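Local coordinates for glycosyl hydrolase (PDB 5NDX), which probably hydrolyses O-glycosidic bonds as a family 39 glycoside hydrolase, being the bacterial orthologue of human alpha-L-iduronidase, at residues N8-S12 and V379-T383; G318-Q322 and I360-P364. The protein carries 2 engineered substitutions. All blocks are in the same frame, centred on the assembly; numbering follows the deposited sequence.

Contact 1. Residues N8-S12 and V379-T383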
loop_
_atom_site.group_PDB
_atom_site.type_symbol
_atom_site.label_atom_id
_atom_site.label_comp_id
_atom_site.label_asym_id
_atom_site.label_seq_id
_atom_site.Cartn_x
_atom_site.Cartn_y
_atom_site.Cartn_z
ATOM N N ASN A 8 8.683 26.928 -6.628
ATOM C CA ASN A 8 7.934 27.657 -5.639
ATOM C C ASN A 8 6.574 27.012 -5.509
ATOM O O ASN A 8 5.827 26.866 -6.493
ATOM C CB ASN A 8 7.743 29.164 -5.954
ATOM C CG ASN A 8 6.882 29.859 -4.854
ATOM O OD1 ASN A 8 7.353 30.177 -3.752
ATOM N ND2 ASN A 8 5.583 29.995 -5.123
ATOM N N VAL A 9 6.251 26.640 -4.282
ATOM C CA VAL A 9 4.963 26.090 -3.936
ATOM C C VAL A 9 4.240 27.140 -3.097
ATOM O O VAL A 9 4.751 27.557 -2.041
ATOM C CB VAL A 9 5.119 24.825 -3.117
ATOM C CG1 VAL A 9 3.788 24.317 -2.623
ATOM C CG2 VAL A 9 5.783 23.717 -3.954
ATOM N N ASP A 10 3.063 27.544 -3.548
ATOM C CA ASP A 10 2.307 28.542 -2.806
ATOM C C ASP A 10 1.179 27.920 -2.015
ATOM O O ASP A 10 0.142 27.579 -2.545
ATOM C CB ASP A 10 1.812 29.649 -3.738
ATOM C CG ASP A 10 1.104 30.808 -2.969
ATOM O OD1 ASP A 10 0.882 30.782 -1.723
ATOM O OD2 ASP A 10 0.794 31.756 -3.686
ATOM N N ALA A 11 1.413 27.778 -0.729
ATOM C CA ALA A 11 0.447 27.141 0.168
ATOM C C ALA A 11 -0.852 27.939 0.354
ATOM O O ALA A 11 -1.855 27.364 0.813
ATOM C CB ALA A 11 1.072 26.953 1.541
ATOM N N SER A 12 -0.834 29.240 0.038
ATOM C CA SER A 12 -2.036 30.078 0.183
ATOM C C SER A 12 -2.919 29.933 -1.038
ATOM O O SER A 12 -4.007 30.467 -1.048
ATOM C CB SER A 12 -1.668 31.561 0.414
ATOM O OG SER A 12 -1.139 32.143 -0.779
ATOM N N VAL A 379 -4.417 20.335 -3.414
ATOM C CA VAL A 379 -3.273 20.680 -4.271
ATOM C C VAL A 379 -2.999 22.179 -4.204
ATOM O O VAL A 379 -3.908 22.967 -4.273
ATOM C CB VAL A 379 -3.502 20.217 -5.709
ATOM C CG1 VAL A 379 -2.348 20.624 -6.613
ATOM C CG2 VAL A 379 -3.697 18.696 -5.748
ATOM N N CYS A 380 -1.747 22.554 -4.019
ATOM C CA CYS A 380 -1.297 23.970 -4.049
ATOM C C CYS A 380 -0.712 24.319 -5.385
ATOM O O CYS A 380 -0.192 23.457 -6.086
ATOM C CB CYS A 380 -0.077 24.197 -3.173
ATOM S SG CYS A 380 -0.213 23.690 -1.525
ATOM N N LYS A 381 -0.687 25.599 -5.670
ATOM C CA LYS A 381 -0.084 26.110 -6.892
ATOM C C LYS A 381 1.437 25.943 -6.832
ATOM O O LYS A 381 2.068 26.175 -5.802
ATOM C CB LYS A 381 -0.467 27.566 -7.037
ATOM C CG LYS A 381 0.146 28.360 -8.184
ATOM C CD LYS A 381 0.036 29.867 -7.825
ATOM C CE LYS A 381 1.058 30.778 -8.512
ATOM N NZ LYS A 381 0.685 30.940 -9.954
ATOM N N VAL A 382 1.996 25.524 -7.936
ATOM C CA VAL A 382 3.427 25.394 -8.038
ATOM C C VAL A 382 3.875 26.060 -9.322
ATOM O O VAL A 382 3.219 25.955 -10.332
ATOM C CB VAL A 382 3.892 23.893 -7.927
ATOM C CG1 VAL A 382 3.028 22.994 -8.745
ATOM C CG2 VAL A 382 5.338 23.718 -8.385
ATOM N N THR A 383 5.005 26.743 -9.260
ATOM C CA THR A 383 5.688 27.268 -10.445
ATOM C C THR A 383 7.136 26.811 -10.368
ATOM O O THR A 383 7.742 26.849 -9.304
ATOM C CB THR A 383 5.661 28.806 -10.439
ATOM O OG1 THR A 383 6.266 29.246 -9.241
ATOM C CG2 THR A 383 4.237 29.361 -10.436
HETATM O O HOH W 1 3.916 29.156 -7.051
#

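Contact 2. Residues G318-Q322 and I360-P364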
loop_
_atom_site.group_PDB
_atom_site.type_symbol
_atom_site.label_atom_id
_atom_site.label_comp_id
_atom_site.label_asym_id
_atom_site.label_seq_id
_atom_site.Cartn_x
_atom_site.Cartn_y
_atom_site.Cartn_z
ATOM N N GLY A 318 8.243 -12.988 -0.087
ATOM C CA GLY A 318 9.384 -13.434 -0.874
ATOM C C GLY A 318 10.623 -12.591 -0.642
ATOM O O GLY A 318 10.759 -11.923 0.384
ATOM N N GLY A 319 11.545 -12.664 -1.594
ATOM C CA GLY A 319 12.885 -12.111 -1.426
ATOM C C GLY A 319 13.064 -10.686 -1.915
ATOM O O GLY A 319 12.112 -10.007 -2.352
ATOM N N TRP A 320 14.297 -10.239 -1.847
ATOM C CA TRP A 320 14.668 -8.859 -2.232
ATOM C C TRP A 320 14.258 -8.465 -3.644
ATOM O O TRP A 320 13.847 -7.304 -3.883
ATOM C CB TRP A 320 16.161 -8.675 -2.077
ATOM C CG TRP A 320 16.697 -8.646 -0.661
ATOM C CD1 TRP A 320 17.392 -9.635 -0.028
ATOM C CD2 TRP A 320 16.657 -7.545 0.243
ATOM N NE1 TRP A 320 17.744 -9.232 1.227
ATOM C CE2 TRP A 320 17.314 -7.949 1.417
ATOM C CE3 TRP A 320 16.085 -6.285 0.198
ATOM C CZ2 TRP A 320 17.455 -7.107 2.532
ATOM C CZ3 TRP A 320 16.227 -5.455 1.300
ATOM C CH2 TRP A 320 16.925 -5.877 2.450
ATOM N N SER A 321 14.320 -9.429 -4.563
ATOM C CA SER A 321 14.160 -9.225 -5.987
ATOM C C SER A 321 12.782 -9.569 -6.452
ATOM O O SER A 321 12.472 -9.432 -7.630
ATOM C CB SER A 321 15.126 -10.177 -6.768
ATOM O OG SER A 321 16.388 -9.640 -6.577
ATOM N N GLN A 322 11.917 -9.976 -5.559
ATOM C CA GLN A 322 10.522 -10.211 -5.952
ATOM C C GLN A 322 9.648 -9.004 -5.659
ATOM O O GLN A 322 10.106 -8.107 -4.955
ATOM C CB GLN A 322 10.076 -11.484 -5.256
ATOM C CG GLN A 322 10.866 -12.675 -5.814
ATOM C CD GLN A 322 10.572 -13.967 -5.089
ATOM O OE1 GLN A 322 10.469 -14.010 -3.862
ATOM N NE2 GLN A 322 10.376 -15.009 -5.837
ATOM N N ILE A 360 11.703 -10.369 8.720
ATOM C CA ILE A 360 11.342 -9.594 7.548
ATOM C C ILE A 360 11.872 -8.175 7.666
ATOM O O ILE A 360 11.827 -7.555 8.731
ATOM C CB ILE A 360 9.827 -9.549 7.271
ATOM C CG1 ILE A 360 9.018 -9.138 8.492
ATOM C CG2 ILE A 360 9.412 -10.897 6.735
ATOM C CD1 ILE A 360 7.528 -9.084 8.230
ATOM N N ILE A 361 12.399 -7.693 6.533
ATOM C CA ILE A 361 12.924 -6.385 6.413
ATOM C C ILE A 361 12.108 -5.592 5.368
ATOM O O ILE A 361 11.865 -6.074 4.271
ATOM C CB ILE A 361 14.396 -6.459 6.013
ATOM C CG1 ILE A 361 15.243 -7.176 7.063
ATOM C CG2 ILE A 361 14.963 -5.084 5.778
ATOM C CD1 ILE A 361 15.329 -6.498 8.429
ATOM N N LYS A 362 11.682 -4.399 5.723
ATOM C CA LYS A 362 10.966 -3.476 4.805
ATOM C C LYS A 362 11.723 -3.058 3.597
ATOM O O LYS A 362 12.872 -2.674 3.668
ATOM C CB LYS A 362 10.575 -2.177 5.521
ATOM C CG LYS A 362 9.432 -2.372 6.421
ATOM C CD LYS A 362 9.089 -1.298 7.489
ATOM C CE LYS A 362 9.311 0.120 7.164
ATOM N NZ LYS A 362 8.660 1.019 8.226
ATOM N N LYS A 363 11.019 -3.055 2.489
ATOM C CA LYS A 363 11.571 -2.694 1.194
ATOM C C LYS A 363 10.903 -1.410 0.668
ATOM O O LYS A 363 9.897 -0.955 1.246
ATOM C CB LYS A 363 11.328 -3.854 0.221
ATOM C CG LYS A 363 12.240 -5.043 0.460
ATOM C CD LYS A 363 11.803 -6.270 -0.341
ATOM C CE LYS A 363 11.937 -6.074 -1.848
ATOM N NZ LYS A 363 11.306 -7.224 -2.507
ATOM N N PRO A 364 11.433 -0.854 -0.451
ATOM C CA PRO A 364 10.934 0.416 -0.970
ATOM C C PRO A 364 9.510 0.463 -1.408
ATOM O O PRO A 364 8.938 1.549 -1.406
ATOM C CB PRO A 364 11.893 0.764 -2.118
ATOM C CG PRO A 364 13.177 0.093 -1.693
ATOM C CD PRO A 364 12.762 -1.170 -1.001
#

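Contact 1. Residues N8-S12 and V379-T383
N8 and T383 form a hydrogen-bonded antiparallel pair where the N-terminal strand 4-10 runs beside strand 378-385 in the large mixed sheet of the beta-sandwich that accompanies the TIM barrel in this enzyme. The pair closes with two nearly straight bonds, N8 N to T383 O at 2.8 Å and T383 N to N8 O at 2.9 Å. One step on, V9 and V382 make a non-hydrogen-bonded pair, and V382 CA approaches N8 O in a CA-H...O contact. A third backbone bond runs from D10 N to K381 O (2.8 Å). On the face carrying N8 and T383, CG of N8 is anti to the backbone N (chi1 178°) and lies beside N8's own carbonyl carbon, which lets ND2 and N8 O bind the same water. T383 OG1 comes 3.6 Å from N8 CB. The water bridges the strands at this end: it accepts from N8 ND2, donates to N8 O and also binds T383 OG1. N8 OD1 has a weak bond to S431 of strand 422-431, the neighbour on the other flank. K381 sits on the same face; the start of its side chain runs beside D10, K381 CD lying 4.5 Å from D10 CB, before the chain leads away past E13 and V15, and NZ stays clear of the D10 carboxylate. C380 CB lies 3.4 Å from D10 O and meets V9 CG1 at 3.9 Å. Its SG, anti to the carbonyl carbon (chi1 -54°), lies against A11 CA as the first strand turns its corner. That corner holds an Asx turn: D10 OD1 accepts from S12 N, which comes from above the carboxylate plane, and from S12 OG on the syn side at 2.6 Å, both from the same face.

Contact 2. Residues G318-Q322 and I360-P364
K363 leaves the backbone with CG anti to its carbonyl carbon (chi1 -74°) and bends once along the chain (chi3 66°), and this carries NZ into the type I turn G319-Q322. There K363 NZ donates to G319 O and to Q322 O, each at 2.9 Å and with the nitrogen tilted from the carbonyl plane, and more weakly to W320 O. T324 OG1 is a further partner. G319 O is shared, since Q322 N also donates to it across the turn, and G319 N in turn donates to Q322 OE1 (2.8 Å). Were this lysine replaced by an alanine, the G319, W320 and Q322 carbonyls would probably lose the charged donor they share, and W320 the aliphatic chain beside its ring. The turn belongs to the loop between barrel strand 307-310 and the two-stranded antiparallel sheet 326-330/358-362; K363 lies at the N-cap of helix 364-372. The indole of W320 crosses the lysine chain obliquely, CE3 lying 4.0 Å from K363 CG, and its CH2 touches I361 CG2 at 3.9 Å. W456 stacks on the W320 ring, and P452 and M453 pack round it.

How the contacts relate
The chain begins in the beta-sandwich with strand 4-10, which supplies the first half of contact 1, and then winds through the eight parallel strands of the TIM barrel. After the last of these, 307-310, it enters the turn at 318-322. Contact 2 closes a short loop of 37 residues here, joining that turn to the end of strand 358-362; residues 336-350 within it are not modelled. Helix 364-372 follows, and strand 378-385 then pairs with the N-terminal strand, so contact 1 closes a far longer loop that encloses the barrel and the whole of contact 2. The two do not touch: their centres are about 36 Å apart.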